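Local coordinates for lovastatin nonaketide synthase, polyketide synthase component (PDB 7CPX), which builds the nonaketide precursor of lovastatin, dihydromonacolin L, by condensing nine malonyl-CoA units with NADPH-dependent reduction and S-adenosylmethionine-dependent methylation, working as a homodimer in complex with LovC, at residues R231-A237 / L394-P400; D328-E333 / R401-F405. The protein carries 2 engineered substitutions. One frame throughout, in Å; residues are numbered along the deposited sequence.

Contact 1. Residues R231-A237 / L394-P400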
loop_
_atom_site.group_PDB
_atom_site.type_symbol
_atom_site.label_atom_id
_atom_site.label_comp_id
_atom_site.label_asym_id
_atom_site.label_seq_id
_atom_site.Cartn_x
_atom_site.Cartn_y
_atom_site.Cartn_z
ATOM N N ARG A 231 9.174 -32.275 -13.741
ATOM C CA ARG A 231 8.996 -33.208 -14.843
ATOM C C ARG A 231 7.978 -34.269 -14.457
ATOM O O ARG A 231 7.976 -34.756 -13.324
ATOM C CB ARG A 231 10.325 -33.864 -15.232
ATOM C CG ARG A 231 11.344 -32.877 -15.764
ATOM C CD ARG A 231 12.648 -33.551 -16.137
ATOM N NE ARG A 231 13.631 -32.591 -16.622
ATOM C CZ ARG A 231 14.393 -31.837 -15.841
ATOM N NH1 ARG A 231 14.309 -31.901 -14.522
ATOM N NH2 ARG A 231 15.259 -30.995 -16.397
ATOM N N SER A 232 7.116 -34.621 -15.408
ATOM C CA SER A 232 6.086 -35.636 -15.197
ATOM C C SER A 232 6.720 -37.005 -15.404
ATOM O O SER A 232 6.657 -37.590 -16.486
ATOM C CB SER A 232 4.912 -35.423 -16.143
ATOM O OG SER A 232 4.342 -34.139 -15.969
ATOM N N ARG A 233 7.341 -37.525 -14.349
ATOM C CA ARG A 233 8.013 -38.820 -14.407
ATOM C C ARG A 233 6.950 -39.911 -14.390
ATOM O O ARG A 233 6.559 -40.418 -13.337
ATOM C CB ARG A 233 8.992 -38.971 -13.251
ATOM C CG ARG A 233 10.125 -37.963 -13.272
ATOM C CD ARG A 233 11.164 -38.277 -12.211
ATOM N NE ARG A 233 12.520 -38.175 -12.737
ATOM C CZ ARG A 233 13.216 -37.048 -12.805
ATOM N NH1 ARG A 233 12.716 -35.898 -12.385
ATOM N NH2 ARG A 233 14.446 -37.076 -13.310
ATOM N N MET A 234 6.478 -40.273 -15.578
ATOM C CA MET A 234 5.427 -41.273 -15.704
ATOM C C MET A 234 5.887 -42.609 -15.135
ATOM O O MET A 234 6.927 -43.142 -15.537
ATOM C CB MET A 234 5.034 -41.426 -17.172
ATOM C CG MET A 234 4.121 -42.606 -17.465
ATOM S SD MET A 234 3.766 -42.763 -19.221
ATOM C CE MET A 234 2.985 -44.371 -19.254
ATOM N N TRP A 235 5.109 -43.147 -14.200
ATOM C CA TRP A 235 5.285 -44.485 -13.645
ATOM C C TRP A 235 6.678 -44.711 -13.070
ATOM O O TRP A 235 7.070 -45.863 -12.847
ATOM C CB TRP A 235 4.988 -45.563 -14.694
ATOM C CG TRP A 235 3.578 -45.557 -15.212
ATOM C CD1 TRP A 235 2.645 -44.578 -15.049
ATOM C CD2 TRP A 235 2.944 -46.588 -15.977
ATOM N NE1 TRP A 235 1.471 -44.931 -15.664
ATOM C CE2 TRP A 235 1.629 -46.163 -16.242
ATOM C CE3 TRP A 235 3.362 -47.828 -16.464
ATOM C CZ2 TRP A 235 0.729 -46.933 -16.971
ATOM C CZ3 TRP A 235 2.469 -48.590 -17.187
ATOM C CH2 TRP A 235 1.169 -48.141 -17.433
ATOM N N ASP A 236 7.436 -43.651 -12.819
ATOM C CA ASP A 236 8.794 -43.784 -12.319
ATOM C C ASP A 236 8.818 -43.680 -10.799
ATOM O O ASP A 236 7.922 -43.107 -10.173
ATOM C CB ASP A 236 9.696 -42.711 -12.927
ATOM C CG ASP A 236 11.162 -42.938 -12.622
ATOM O OD1 ASP A 236 11.769 -43.835 -13.244
ATOM O OD2 ASP A 236 11.710 -42.220 -11.759
ATOM N N ALA A 237 9.869 -44.248 -10.204
ATOM C CA ALA A 237 10.036 -44.161 -8.759
ATOM C C ALA A 237 10.154 -42.720 -8.290
ATOM O O ALA A 237 9.848 -42.430 -7.127
ATOM C CB ALA A 237 11.268 -44.955 -8.325
ATOM N N LEU A 394 11.407 -39.268 -19.444
ATOM C CA LEU A 394 11.659 -39.451 -18.015
ATOM C C LEU A 394 11.091 -40.799 -17.579
ATOM O O LEU A 394 9.941 -40.898 -17.149
ATOM C CB LEU A 394 11.056 -38.311 -17.192
ATOM C CG LEU A 394 11.662 -36.913 -17.347
ATOM C CD1 LEU A 394 13.185 -36.971 -17.389
ATOM C CD2 LEU A 394 11.115 -36.213 -18.578
ATOM N N PHE A 395 11.912 -41.842 -17.694
ATOM C CA PHE A 395 11.585 -43.148 -17.123
ATOM C C PHE A 395 12.904 -43.876 -16.886
ATOM O O PHE A 395 13.497 -44.412 -17.826
ATOM C CB PHE A 395 10.662 -43.943 -18.035
ATOM C CG PHE A 395 10.339 -45.315 -17.516
ATOM C CD1 PHE A 395 9.449 -45.479 -16.469
ATOM C CD2 PHE A 395 10.925 -46.437 -18.071
ATOM C CE1 PHE A 395 9.151 -46.737 -15.986
ATOM C CE2 PHE A 395 10.631 -47.699 -17.594
ATOM C CZ PHE A 395 9.742 -47.850 -16.549
ATOM N N ASP A 396 13.353 -43.889 -15.631
ATOM C CA ASP A 396 14.601 -44.535 -15.255
ATOM C C ASP A 396 14.406 -45.777 -14.404
ATOM O O ASP A 396 15.173 -46.732 -14.542
ATOM C CB ASP A 396 15.496 -43.551 -14.492
ATOM C CG ASP A 396 15.771 -42.285 -15.280
ATOM O OD1 ASP A 396 15.810 -42.357 -16.526
ATOM O OD2 ASP A 396 15.945 -41.219 -14.653
ATOM N N LYS A 397 13.401 -45.789 -13.532
ATOM C CA LYS A 397 13.135 -46.934 -12.673
ATOM C C LYS A 397 11.636 -47.040 -12.455
ATOM O O LYS A 397 10.997 -46.062 -12.054
ATOM C CB LYS A 397 13.864 -46.801 -11.333
ATOM C CG LYS A 397 13.621 -47.956 -10.375
ATOM C CD LYS A 397 14.551 -47.894 -9.171
ATOM C CE LYS A 397 14.304 -46.655 -8.324
ATOM N NZ LYS A 397 15.210 -46.596 -7.143
ATOM N N ILE A 398 11.083 -48.224 -12.718
ATOM C CA ILE A 398 9.648 -48.419 -12.570
ATOM C C ILE A 398 9.247 -48.169 -11.125
ATOM O O ILE A 398 9.908 -48.623 -10.183
ATOM C CB ILE A 398 9.249 -49.832 -13.023
ATOM C CG1 ILE A 398 7.726 -49.969 -13.083
ATOM C CG2 ILE A 398 9.827 -50.876 -12.082
ATOM C CD1 ILE A 398 7.082 -49.110 -14.143
ATOM N N SER A 399 8.154 -47.437 -10.945
ATOM C CA SER A 399 7.682 -47.142 -9.603
ATOM C C SER A 399 7.289 -48.440 -8.899
ATOM O O SER A 399 6.656 -49.310 -9.510
ATOM C CB SER A 399 6.487 -46.191 -9.655
ATOM O OG SER A 399 6.035 -45.871 -8.351
ATOM N N PRO A 400 7.643 -48.610 -7.621
ATOM C CA PRO A 400 7.224 -49.830 -6.916
ATOM C C PRO A 400 5.721 -50.026 -6.910
ATOM O O PRO A 400 5.251 -51.170 -6.966
ATOM C CB PRO A 400 7.771 -49.622 -5.496
ATOM C CG PRO A 400 8.879 -48.643 -5.650
ATOM C CD PRO A 400 8.469 -47.739 -6.768
#

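Contact 2. Residues D328-E333 / R401-F405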
loop_
_atom_site.group_PDB
_atom_site.type_symbol
_atom_site.label_atom_id
_atom_site.label_comp_id
_atom_site.label_asym_id
_atom_site.label_seq_id
_atom_site.Cartn_x
_atom_site.Cartn_y
_atom_site.Cartn_z
ATOM N N ASP A 328 -0.663 -42.595 -11.132
ATOM C CA ASP A 328 -0.009 -43.509 -12.066
ATOM C C ASP A 328 -0.285 -44.969 -11.735
ATOM O O ASP A 328 -0.587 -45.743 -12.660
ATOM C CB ASP A 328 1.495 -43.221 -12.095
ATOM C CG ASP A 328 1.831 -41.950 -12.847
ATOM O OD1 ASP A 328 0.895 -41.235 -13.262
ATOM O OD2 ASP A 328 3.033 -41.664 -13.026
ATOM N N PRO A 329 -0.182 -45.420 -10.481
ATOM C CA PRO A 329 -0.518 -46.824 -10.194
ATOM C C PRO A 329 -1.942 -47.183 -10.572
ATOM O O PRO A 329 -2.188 -48.286 -11.076
ATOM C CB PRO A 329 -0.284 -46.937 -8.681
ATOM C CG PRO A 329 0.628 -45.811 -8.344
ATOM C CD PRO A 329 0.264 -44.704 -9.275
ATOM N N GLN A 330 -2.892 -46.274 -10.348
ATOM C CA GLN A 330 -4.273 -46.543 -10.730
ATOM C C GLN A 330 -4.389 -46.738 -12.234
ATOM O O GLN A 330 -5.068 -47.660 -12.701
ATOM C CB GLN A 330 -5.176 -45.399 -10.270
ATOM C CG GLN A 330 -5.201 -45.187 -8.765
ATOM C CD GLN A 330 -6.030 -46.226 -8.037
ATOM O OE1 GLN A 330 -6.719 -47.035 -8.658
ATOM N NE2 GLN A 330 -5.970 -46.206 -6.711
ATOM N N GLU A 331 -3.726 -45.879 -13.010
ATOM C CA GLU A 331 -3.774 -46.004 -14.462
ATOM C C GLU A 331 -3.126 -47.299 -14.927
ATOM O O GLU A 331 -3.639 -47.967 -15.832
ATOM C CB GLU A 331 -3.085 -44.808 -15.112
ATOM C CG GLU A 331 -3.113 -44.843 -16.623
ATOM C CD GLU A 331 -2.580 -43.573 -17.238
ATOM O OE1 GLU A 331 -1.780 -42.880 -16.577
ATOM O OE2 GLU A 331 -2.968 -43.265 -18.383
ATOM N N ALA A 332 -1.988 -47.660 -14.335
ATOM C CA ALA A 332 -1.328 -48.902 -14.716
ATOM C C ALA A 332 -2.211 -50.101 -14.408
ATOM O O ALA A 332 -2.318 -51.030 -15.217
ATOM C CB ALA A 332 0.015 -49.026 -13.999
ATOM N N GLU A 333 -2.857 -50.096 -13.241
ATOM C CA GLU A 333 -3.766 -51.180 -12.896
ATOM C C GLU A 333 -4.932 -51.246 -13.869
ATOM O O GLU A 333 -5.335 -52.334 -14.295
ATOM C CB GLU A 333 -4.275 -51.001 -11.466
ATOM C CG GLU A 333 -5.253 -52.071 -11.016
ATOM C CD GLU A 333 -5.596 -51.959 -9.545
ATOM O OE1 GLU A 333 -5.076 -51.037 -8.882
ATOM O OE2 GLU A 333 -6.386 -52.790 -9.052
ATOM N N ARG A 401 4.950 -48.941 -6.842
ATOM C CA ARG A 401 3.498 -49.064 -6.856
ATOM C C ARG A 401 2.991 -49.516 -8.218
ATOM O O ARG A 401 1.945 -50.169 -8.304
ATOM C CB ARG A 401 2.856 -47.730 -6.472
ATOM C CG ARG A 401 3.456 -47.081 -5.236
ATOM C CD ARG A 401 2.722 -45.805 -4.867
ATOM N NE ARG A 401 1.401 -46.075 -4.311
ATOM C CZ ARG A 401 0.534 -45.140 -3.949
ATOM N NH1 ARG A 401 0.804 -43.853 -4.091
ATOM N NH2 ARG A 401 -0.635 -45.506 -3.432
ATOM N N VAL A 402 3.714 -49.178 -9.287
ATOM C CA VAL A 402 3.307 -49.564 -10.633
ATOM C C VAL A 402 3.866 -50.919 -11.048
ATOM O O VAL A 402 3.349 -51.528 -11.996
ATOM C CB VAL A 402 3.743 -48.493 -11.649
ATOM C CG1 VAL A 402 3.395 -48.925 -13.059
ATOM C CG2 VAL A 402 3.090 -47.163 -11.327
ATOM N N ALA A 403 4.898 -51.412 -10.365
ATOM C CA ALA A 403 5.503 -52.681 -10.757
ATOM C C ALA A 403 4.500 -53.825 -10.829
ATOM O O ALA A 403 4.573 -54.610 -11.791
ATOM C CB ALA A 403 6.642 -53.025 -9.790
ATOM N N PRO A 404 3.567 -53.987 -9.885
ATOM C CA PRO A 404 2.643 -55.131 -9.977
ATOM C C PRO A 404 1.874 -55.176 -11.285
ATOM O O PRO A 404 1.620 -56.264 -11.814
ATOM C CB PRO A 404 1.710 -54.923 -8.776
ATOM C CG PRO A 404 2.477 -54.070 -7.833
ATOM C CD PRO A 404 3.316 -53.173 -8.686
ATOM N N PHE A 405 1.493 -54.018 -11.819
ATOM C CA PHE A 405 0.728 -53.936 -13.054
ATOM C C PHE A 405 1.615 -53.725 -14.274
ATOM O O PHE A 405 1.098 -53.551 -15.383
ATOM C CB PHE A 405 -0.300 -52.810 -12.951
ATOM C CG PHE A 405 -0.909 -52.676 -11.586
ATOM C CD1 PHE A 405 -1.873 -53.568 -11.151
ATOM C CD2 PHE A 405 -0.512 -51.661 -10.733
ATOM C CE1 PHE A 405 -2.432 -53.449 -9.894
ATOM C CE2 PHE A 405 -1.066 -51.535 -9.475
ATOM C CZ PHE A 405 -2.028 -52.431 -9.054
#

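Contact 1. Residues R231-A237 / L394-P400
The carboxylate of D236 closes on the backbone of D396 and K397, joining two loops of the thiolase-fold ketosynthase domain, one after helix 214-222 and the other between strands 388-389 and 409-410. D236 OD1 accepts two amide hydrogens. K397 N reaches D236 OD1 at 2.6 Å, almost straight (173° at the hydrogen) and nearly along the C-O axis. D396 N lies 2.9 Å from D236 OD1, its bond bent to 141° and coming from above the carboxylate plane. With chi1 at -171° CG lies anti to the backbone N, and this turns the acid back to the other loop although the CB bond sets off away from it. OD2 is taken by G238 N, so each carboxylate oxygen has a backbone donor. A single beta bridge pairs D236 with I398: S399 N donates to W235 O over 2.7 Å, and A237 N to K397 O over 2.8 Å. The type II turn from R233 to D236 carries W235 O and the D236 carboxylate. W235 O, besides its hydrogen bond, lies in the plane of the F395 ring at its edge. At the other end L394 packs on the aliphatic parts of two arginines, crossing R231 at about a right angle; the guanidinium of R231 forms a salt bridge with D39. R233 adds its CG, 4.0 Å from L394 CB.

Contact 2. Residues D328-E333 / R401-F405
F405 lays its ring against E333 on one flank of helix 327-339, so that a helix of the thiolase-fold ketosynthase domain is covered by the loop before strand 409-410. Residues R401 to P404 have helical phi/psi without regular helical bonds. No hydrogen bond crosses between the two segments, and the fit rests on side-chain packing and a CH-pi contact. The ring is the largest bump. E333 CB sits over the face of the F405 ring, 3.4 Å from its centroid and 10° off the normal, making the CH-pi contact, while P404 CB lies over the opposite face. Because E333 holds CG anti to its own backbone N (chi1 179°) and stays extended beyond, the side chain carries CG and the carboxylate out past F405 CE1 and CZ, its carboxylate plane turned only 9° from the ring plane. One helical turn earlier, P329 meets the start of the loop: P329 CG touches R401 CB at 3.5 Å and lies over one face of the guanidinium. Between these two ends V402 spreads its branches along the helix. V402 CG2 rests against the P329 backbone, 3.8 Å from P329 CA, and CG1 reaches the methyl of A332. That methyl points toward the loop into the notch between V402 and F405, where A332 CB lies 3.5 Å from V402 CG1 and 3.9 Å from F405 CB.

How the contacts relate
The two contacts share one loop: 394-400 runs directly into 401-405, so it packs first on 231-237 and then on helix 327-339, with the contact centres 11 Å apart. W235 and D328 join 231-237 to helix 327-339 directly. D328 OD2 lies 2.8 Å from W235 N, probably hydrogen-bonded, and the indole packs against both segments of contact 2, W235 CE3 lying 3.6 Å from V402 CG1 and W235 CZ2 3.6 Å from A332 CA. The site is near: the side chains of W235 and D328 lie about 7 and 6 Å from that of H320, and D328 about 8 Å from that of H367, both predicted ketosynthase active-site residues.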